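PDB 6O38: acinetobacter secreted protease CpaA from Acinetobacter nosocomialis M2, which is a zinc metalloprotease secreted by the type II pathway and bound by its dedicated chaperone CpaB. Local coordinates for residues A[2-7]-A[22-27]; A[504-509]-A[558-563]; A[119-124]-A[144-149]. All coordinates share one frame; numbering follows the deposited sequence.

Contact 1: A[2-7]-A[22-27]; sequences ATVLSP and DLEFSL
Strands 3-5 and 22-27 run parallel, with axes 4.7 Å apart and directions 29° apart, setting T3, V4 and L5 beside L23, E24 and F25. Alternate residues of the first strand do the bonding: T3 N and O reach D22 O and E24 N, and L5 N and O reach E24 O and S26 N, with E24 O 2.7 Å from L5 N.

On the face carrying T3, L5, L23 and F25, the CD1 methyl of L23 is the central apolar group. It lies 3.9 Å from L5 CB and 4.1 Å from T3 CG2. Farther along, CG of F25 is anti to the backbone N (chi1 -164°), which brings the ring against S6 and P7. There S6 CA sits over one ring face, offset toward the rim, while P7 CD approaches F25 CZ obliquely at 3.5 Å. P7 CG also meets L27 CD2 at 3.6 Å, the two side chains crossing at about a right angle. On the reverse face V4 and E24 lie side by side, pointing the same way; the carboxylate of E24 forms a salt bridge with R51.

Strand 22-27 is paired on its other side with strand 47-52, also parallel. F25 and L27 pack on L36 of strand 35-37, while L5 and L23 touch P17 and I16 of the intervening loop.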
# COMPACT_ATOMS: atom_id res chain seq x y z
N ALA A 2 -1.53 8.01 43.93
CA ALA A 2 -1.05 7.81 42.56
C ALA A 2 0.46 7.59 42.54
O ALA A 2 1.20 8.25 43.26
CB ALA A 2 -1.43 9.00 41.69
N THR A 3 0.90 6.65 41.70
CA THR A 3 2.31 6.32 41.57
C THR A 3 2.87 6.96 40.31
O THR A 3 2.29 6.83 39.23
CB THR A 3 2.51 4.80 41.53
OG1 THR A 3 1.96 4.21 42.72
CG2 THR A 3 3.99 4.46 41.44
N VAL A 4 4.00 7.66 40.45
CA VAL A 4 4.63 8.37 39.35
C VAL A 4 5.82 7.57 38.87
O VAL A 4 6.72 7.23 39.66
CB VAL A 4 5.05 9.79 39.77
CG1 VAL A 4 5.51 10.59 38.56
CG2 VAL A 4 3.90 10.50 40.48
N LEU A 5 5.85 7.26 37.58
CA LEU A 5 6.95 6.54 36.95
C LEU A 5 7.38 7.29 35.70
O LEU A 5 6.73 8.24 35.25
CB LEU A 5 6.56 5.10 36.61
CG LEU A 5 7.34 4.00 37.34
CD1 LEU A 5 7.18 4.12 38.85
CD2 LEU A 5 6.89 2.62 36.87
N SER A 6 8.50 6.86 35.13
CA SER A 6 9.09 7.52 33.97
C SER A 6 10.07 6.55 33.32
O SER A 6 10.45 5.55 33.93
CB SER A 6 9.79 8.82 34.38
OG SER A 6 10.85 8.57 35.30
N PRO A 7 10.49 6.82 32.08
CA PRO A 7 11.47 5.93 31.43
C PRO A 7 12.74 5.70 32.24
O PRO A 7 13.17 4.55 32.38
CB PRO A 7 11.75 6.65 30.10
CG PRO A 7 10.48 7.34 29.80
CD PRO A 7 9.92 7.79 31.12
N ASP A 22 -2.87 2.30 40.37
CA ASP A 22 -3.04 3.66 39.85
C ASP A 22 -1.65 4.18 39.49
O ASP A 22 -0.91 4.64 40.37
CB ASP A 22 -3.73 4.55 40.88
CG ASP A 22 -4.15 5.89 40.29
OD1 ASP A 22 -4.09 6.05 39.06
OD2 ASP A 22 -4.54 6.78 41.08
N LEU A 23 -1.31 4.10 38.21
CA LEU A 23 0.02 4.43 37.73
C LEU A 23 -0.02 5.66 36.83
O LEU A 23 -0.98 5.89 36.10
CB LEU A 23 0.63 3.25 36.97
CG LEU A 23 2.05 3.38 36.42
CD1 LEU A 23 3.01 3.82 37.52
CD2 LEU A 23 2.50 2.07 35.81
N GLU A 24 1.05 6.46 36.90
CA GLU A 24 1.20 7.66 36.08
C GLU A 24 2.58 7.64 35.44
O GLU A 24 3.59 7.75 36.14
CB GLU A 24 0.99 8.92 36.92
CG GLU A 24 0.88 10.19 36.09
CD GLU A 24 0.26 11.33 36.88
OE1 GLU A 24 0.71 11.60 38.01
OE2 GLU A 24 -0.69 11.96 36.36
N PHE A 25 2.61 7.50 34.12
CA PHE A 25 3.86 7.43 33.36
C PHE A 25 4.10 8.78 32.69
O PHE A 25 3.31 9.21 31.84
CB PHE A 25 3.78 6.31 32.32
CG PHE A 25 5.12 5.92 31.75
CD1 PHE A 25 5.95 5.05 32.44
CD2 PHE A 25 5.53 6.39 30.52
CE1 PHE A 25 7.17 4.68 31.92
CE2 PHE A 25 6.75 6.03 29.99
CZ PHE A 25 7.58 5.17 30.70
N SER A 26 5.19 9.44 33.07
CA SER A 26 5.49 10.79 32.63
C SER A 26 6.70 10.81 31.71
O SER A 26 7.69 10.12 31.96
CB SER A 26 5.73 11.72 33.82
OG SER A 26 4.58 11.82 34.63
N LEU A 27 6.61 11.60 30.64
CA LEU A 27 7.69 11.80 29.69
C LEU A 27 8.16 13.25 29.75
O LEU A 27 7.33 14.17 29.77
CB LEU A 27 7.24 11.44 28.27
CG LEU A 27 6.88 9.98 28.00
CD1 LEU A 27 5.91 9.88 26.83
CD2 LEU A 27 8.13 9.17 27.71

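Contact 2: A[504-509]-A[558-563]; sequences LGLYHN and VSVINL. With ZN (zinc ion), chain M.
NE2 of H508 binds the zinc ion at 2.1 Å, near the end of a segment whose beginning packs on helix 557-569 through L504, G505 and L506. The sequence is the HExxHxxGxxH signature of the metzincin proteases, consistent with the reprolysin-like family: H498 and H502 on helix 496-504 also bind the metal, as does D170 of the chaperone CpaB. E172 of CpaB additionally accepts a hydrogen bond from the backbone N of H508, so CpaB meets H508 directly at its backbone N and shares the zinc with its ring.

G505 is the conserved glycine of the signature. It ends the helix in a Schellman motif, with backbone angles (phi 114°) that favour glycine, and turns the chain from the helix toward the third zinc ligand. The turn is backed by apolar contacts alone across the two segments. I561 touches both leucines: its CG2, anti to the backbone N, is 3.8 Å from L504 CD1, and its CD1 is 3.7 Å from L506 CD1, with the L506 and I561 side chains at about a right angle. The other branch of L506 slides past V560 in the opposite direction, CD2 lying 4.1 Å from V560 CB.

L506 also touches M527, probably the methionine of the Met-turn. L504 O accepts a hydrogen bond from ND2 of N564, on helix 557-569, and G505 O is 3.8 Å from the V560 CG1 methyl.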
# COMPACT_ATOMS: atom_id res chain seq x y z
N LEU A 504 9.75 7.49 -19.87
CA LEU A 504 8.49 7.30 -20.58
C LEU A 504 7.85 8.61 -21.01
O LEU A 504 6.91 8.58 -21.81
CB LEU A 504 7.52 6.51 -19.70
CG LEU A 504 7.83 5.02 -19.53
CD1 LEU A 504 6.98 4.41 -18.42
CD2 LEU A 504 7.60 4.28 -20.84
N GLY A 505 8.32 9.74 -20.51
CA GLY A 505 7.82 11.03 -20.91
C GLY A 505 7.10 11.82 -19.83
O GLY A 505 6.32 12.72 -20.17
N LEU A 506 7.34 11.53 -18.56
CA LEU A 506 6.61 12.14 -17.46
C LEU A 506 7.44 13.22 -16.79
O LEU A 506 8.67 13.16 -16.75
CB LEU A 506 6.20 11.08 -16.43
CG LEU A 506 5.34 9.94 -16.98
CD1 LEU A 506 4.95 8.98 -15.86
CD2 LEU A 506 4.11 10.49 -17.68
N TYR A 507 6.75 14.22 -16.25
CA TYR A 507 7.37 15.32 -15.53
C TYR A 507 6.89 15.32 -14.08
O TYR A 507 5.98 14.58 -13.71
CB TYR A 507 7.03 16.67 -16.20
CG TYR A 507 7.51 16.78 -17.63
CD1 TYR A 507 6.77 16.24 -18.68
CD2 TYR A 507 8.69 17.45 -17.94
CE1 TYR A 507 7.20 16.34 -19.99
CE2 TYR A 507 9.12 17.56 -19.25
CZ TYR A 507 8.37 17.01 -20.27
OH TYR A 507 8.80 17.11 -21.57
N HIS A 508 7.53 16.15 -13.27
CA HIS A 508 7.15 16.25 -11.87
C HIS A 508 5.82 16.99 -11.73
O HIS A 508 5.32 17.62 -12.66
CB HIS A 508 8.24 16.97 -11.06
CG HIS A 508 9.49 16.16 -10.89
ND1 HIS A 508 10.73 16.74 -10.70
CD2 HIS A 508 9.69 14.82 -10.86
CE1 HIS A 508 11.64 15.79 -10.58
NE2 HIS A 508 11.04 14.62 -10.67
N ASN A 509 5.24 16.89 -10.53
CA ASN A 509 4.01 17.61 -10.23
C ASN A 509 4.20 19.11 -10.41
O ASN A 509 5.28 19.65 -10.16
CB ASN A 509 3.55 17.30 -8.81
CG ASN A 509 4.62 17.59 -7.77
OD1 ASN A 509 5.62 16.88 -7.68
ND2 ASN A 509 4.41 18.64 -6.99
N VAL A 558 -0.72 8.14 -16.94
CA VAL A 558 -0.97 6.85 -17.59
C VAL A 558 -1.28 7.05 -19.07
O VAL A 558 -0.89 6.23 -19.92
CB VAL A 558 -2.10 6.10 -16.87
CG1 VAL A 558 -2.44 4.81 -17.59
CG2 VAL A 558 -1.71 5.82 -15.42
N SER A 559 -1.96 8.14 -19.42
CA SER A 559 -2.29 8.39 -20.82
C SER A 559 -1.04 8.65 -21.65
O SER A 559 -0.99 8.28 -22.83
CB SER A 559 -3.26 9.56 -20.93
OG SER A 559 -2.62 10.79 -20.60
N VAL A 560 -0.02 9.28 -21.06
CA VAL A 560 1.22 9.52 -21.79
C VAL A 560 2.05 8.25 -21.86
O VAL A 560 2.68 7.96 -22.88
CB VAL A 560 1.99 10.69 -21.14
CG1 VAL A 560 3.38 10.81 -21.75
CG2 VAL A 560 1.22 11.98 -21.31
N ILE A 561 2.08 7.47 -20.78
CA ILE A 561 2.80 6.20 -20.78
C ILE A 561 2.25 5.28 -21.86
O ILE A 561 3.01 4.66 -22.61
CB ILE A 561 2.74 5.54 -19.39
CG1 ILE A 561 3.49 6.39 -18.36
CG2 ILE A 561 3.31 4.13 -19.44
CD1 ILE A 561 3.43 5.82 -16.95
N ASN A 562 0.92 5.17 -21.95
CA ASN A 562 0.30 4.27 -22.91
C ASN A 562 0.53 4.71 -24.35
O ASN A 562 0.36 3.89 -25.26
CB ASN A 562 -1.19 4.15 -22.63
CG ASN A 562 -1.48 3.44 -21.31
OD1 ASN A 562 -0.60 2.79 -20.74
ND2 ASN A 562 -2.71 3.57 -20.83
N LEU A 563 0.90 5.97 -24.58
CA LEU A 563 1.22 6.43 -25.92
C LEU A 563 2.67 6.18 -26.30
O LEU A 563 3.00 6.22 -27.50
CB LEU A 563 0.91 7.93 -26.05
CG LEU A 563 -0.56 8.33 -26.07
CD1 LEU A 563 -0.71 9.83 -26.24
CD2 LEU A 563 -1.31 7.59 -27.17
ZN ZN M . 12.55 13.35 -11.32

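Contact 3: A[119-124]-A[144-149]; sequences VLIQDD and VVSTAS
V144 begins the second segment beside V119, its CA making a CH···O contact with V119 O, and the two strands 119-121 and 144-146 run parallel with axes 4.6 Å apart. V145 carries the pairing: its N donates to V119 O at 2.8 Å, and its O accepts from I121 N, that donor lying in the carbonyl plane. On the opposite face from V144, V145 CG1 sits between the backbone N and the carbonyl carbon (chi1 59°), which places it 3.9 Å from L120 CD2. S146 returns to the face of V119, I121 and V144, where its CB and OG lie alongside I121 CB; its OG also takes a weak hydrogen bond from A148 N.

T147, just past the strand, makes the last backbone bond of the pair, its N donating to I121 O at 2.8 Å in a nearly straight bond. Its hydroxyl leans over the same acceptor in a weak bond, and its CG2 methyl, the other branch, is 4.0 Å from L120 CD2. A148 CB lies against the Q122 carbonyl carbon and 4.2 Å from I121 CG2. S149 then grips D123 with two groups: S149 N meets D123 OD1 at 2.8 Å and S149 OG meets the same oxygen at 3.3 Å. Both approach on the syn side, tilted 19° and 31° from the carboxylate plane, and together they tie the two loops beyond the strands.

Strand 116-121 lies between strands 90-98 and 141-146, and the latter pairs antiparallel with strand 172-178. V119, I121, V144 and S146 face the second layer of the beta-sandwich domain, packing among I130 of strand 129-131, I154 of strand 152-154 and L167 of strand 166-167.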
# COMPACT_ATOMS: atom_id res chain seq x y z
N VAL A 119 -16.46 13.36 20.73
CA VAL A 119 -17.74 14.04 20.63
C VAL A 119 -18.83 12.98 20.76
O VAL A 119 -18.96 12.09 19.91
CB VAL A 119 -17.87 14.81 19.30
CG1 VAL A 119 -19.26 15.40 19.17
CG2 VAL A 119 -16.82 15.90 19.22
N LEU A 120 -19.62 13.08 21.83
CA LEU A 120 -20.58 12.05 22.21
C LEU A 120 -21.98 12.65 22.21
O LEU A 120 -22.21 13.68 22.86
CB LEU A 120 -20.19 11.46 23.57
CG LEU A 120 -21.00 10.43 24.36
CD1 LEU A 120 -21.79 11.13 25.44
CD2 LEU A 120 -21.90 9.56 23.48
N ILE A 121 -22.90 12.02 21.49
CA ILE A 121 -24.28 12.47 21.36
C ILE A 121 -25.19 11.53 22.13
O ILE A 121 -25.10 10.30 21.99
CB ILE A 121 -24.70 12.54 19.88
CG1 ILE A 121 -23.85 13.57 19.13
CG2 ILE A 121 -26.18 12.87 19.75
CD1 ILE A 121 -24.22 13.72 17.68
N GLN A 122 -26.07 12.10 22.95
CA GLN A 122 -27.01 11.34 23.77
C GLN A 122 -28.43 11.85 23.56
O GLN A 122 -28.67 12.87 22.91
CB GLN A 122 -26.66 11.45 25.26
CG GLN A 122 -25.20 11.23 25.58
CD GLN A 122 -24.92 11.33 27.07
OE1 GLN A 122 -25.04 12.40 27.67
NE2 GLN A 122 -24.55 10.21 27.68
N ASP A 123 -29.38 11.10 24.13
CA ASP A 123 -30.79 11.49 24.08
C ASP A 123 -30.99 12.87 24.69
O ASP A 123 -31.73 13.70 24.14
CB ASP A 123 -31.65 10.45 24.80
CG ASP A 123 -32.00 9.27 23.91
OD1 ASP A 123 -31.87 9.40 22.68
OD2 ASP A 123 -32.42 8.22 24.44
N ASP A 124 -30.31 13.15 25.81
CA ASP A 124 -30.45 14.40 26.53
C ASP A 124 -29.46 15.46 26.08
O ASP A 124 -29.61 16.63 26.46
CB ASP A 124 -30.30 14.15 28.04
CG ASP A 124 -29.01 13.42 28.38
OD1 ASP A 124 -28.30 13.00 27.44
OD2 ASP A 124 -28.72 13.24 29.59
N VAL A 144 -16.35 10.66 16.93
CA VAL A 144 -17.75 11.07 16.95
C VAL A 144 -18.60 9.83 17.16
O VAL A 144 -18.58 8.91 16.33
CB VAL A 144 -18.14 11.81 15.66
CG1 VAL A 144 -19.54 12.40 15.80
CG2 VAL A 144 -17.13 12.90 15.35
N VAL A 145 -19.33 9.79 18.27
CA VAL A 145 -20.11 8.62 18.67
C VAL A 145 -21.46 9.10 19.19
O VAL A 145 -21.56 10.16 19.82
CB VAL A 145 -19.36 7.79 19.73
CG1 VAL A 145 -19.06 8.62 20.97
CG2 VAL A 145 -20.15 6.54 20.10
N SER A 146 -22.50 8.33 18.89
CA SER A 146 -23.86 8.66 19.32
C SER A 146 -24.50 7.45 19.97
O SER A 146 -24.41 6.33 19.46
CB SER A 146 -24.71 9.13 18.13
OG SER A 146 -26.06 9.30 18.51
N THR A 147 -25.16 7.68 21.11
CA THR A 147 -25.99 6.68 21.76
C THR A 147 -27.46 7.09 21.77
O THR A 147 -28.29 6.39 22.37
CB THR A 147 -25.52 6.42 23.19
OG1 THR A 147 -25.80 7.56 24.01
CG2 THR A 147 -24.02 6.14 23.22
N ALA A 148 -27.80 8.20 21.12
CA ALA A 148 -29.17 8.68 21.10
C ALA A 148 -30.04 7.80 20.21
O ALA A 148 -29.56 7.11 19.30
CB ALA A 148 -29.23 10.13 20.62
N SER A 149 -31.35 7.82 20.48
CA SER A 149 -32.30 7.03 19.70
C SER A 149 -32.82 7.77 18.48
O SER A 149 -33.31 7.12 17.55
CB SER A 149 -33.48 6.62 20.59
OG SER A 149 -34.19 7.75 21.06

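Overall arrangement
Contacts 1, 3 and 2 follow one another along the chain without overlap. Contacts 1 and 3 are each a parallel strand pair in the N-terminal series of StcE-type beta-sandwich domains, with centres about 33 Å apart; strand 22-27 of contact 1 belongs to the first of these domains and contact 3 to the second. Contact 2 belongs to the zinc-binding region, on the other side of the chain's centre from both: its centre is about 55 Å from that of contact 1 and about 49 Å from that of contact 3. None of the three touches another. Of the three, contact 2 alone meets CpaB, consistent with the chaperone covering the zinc site.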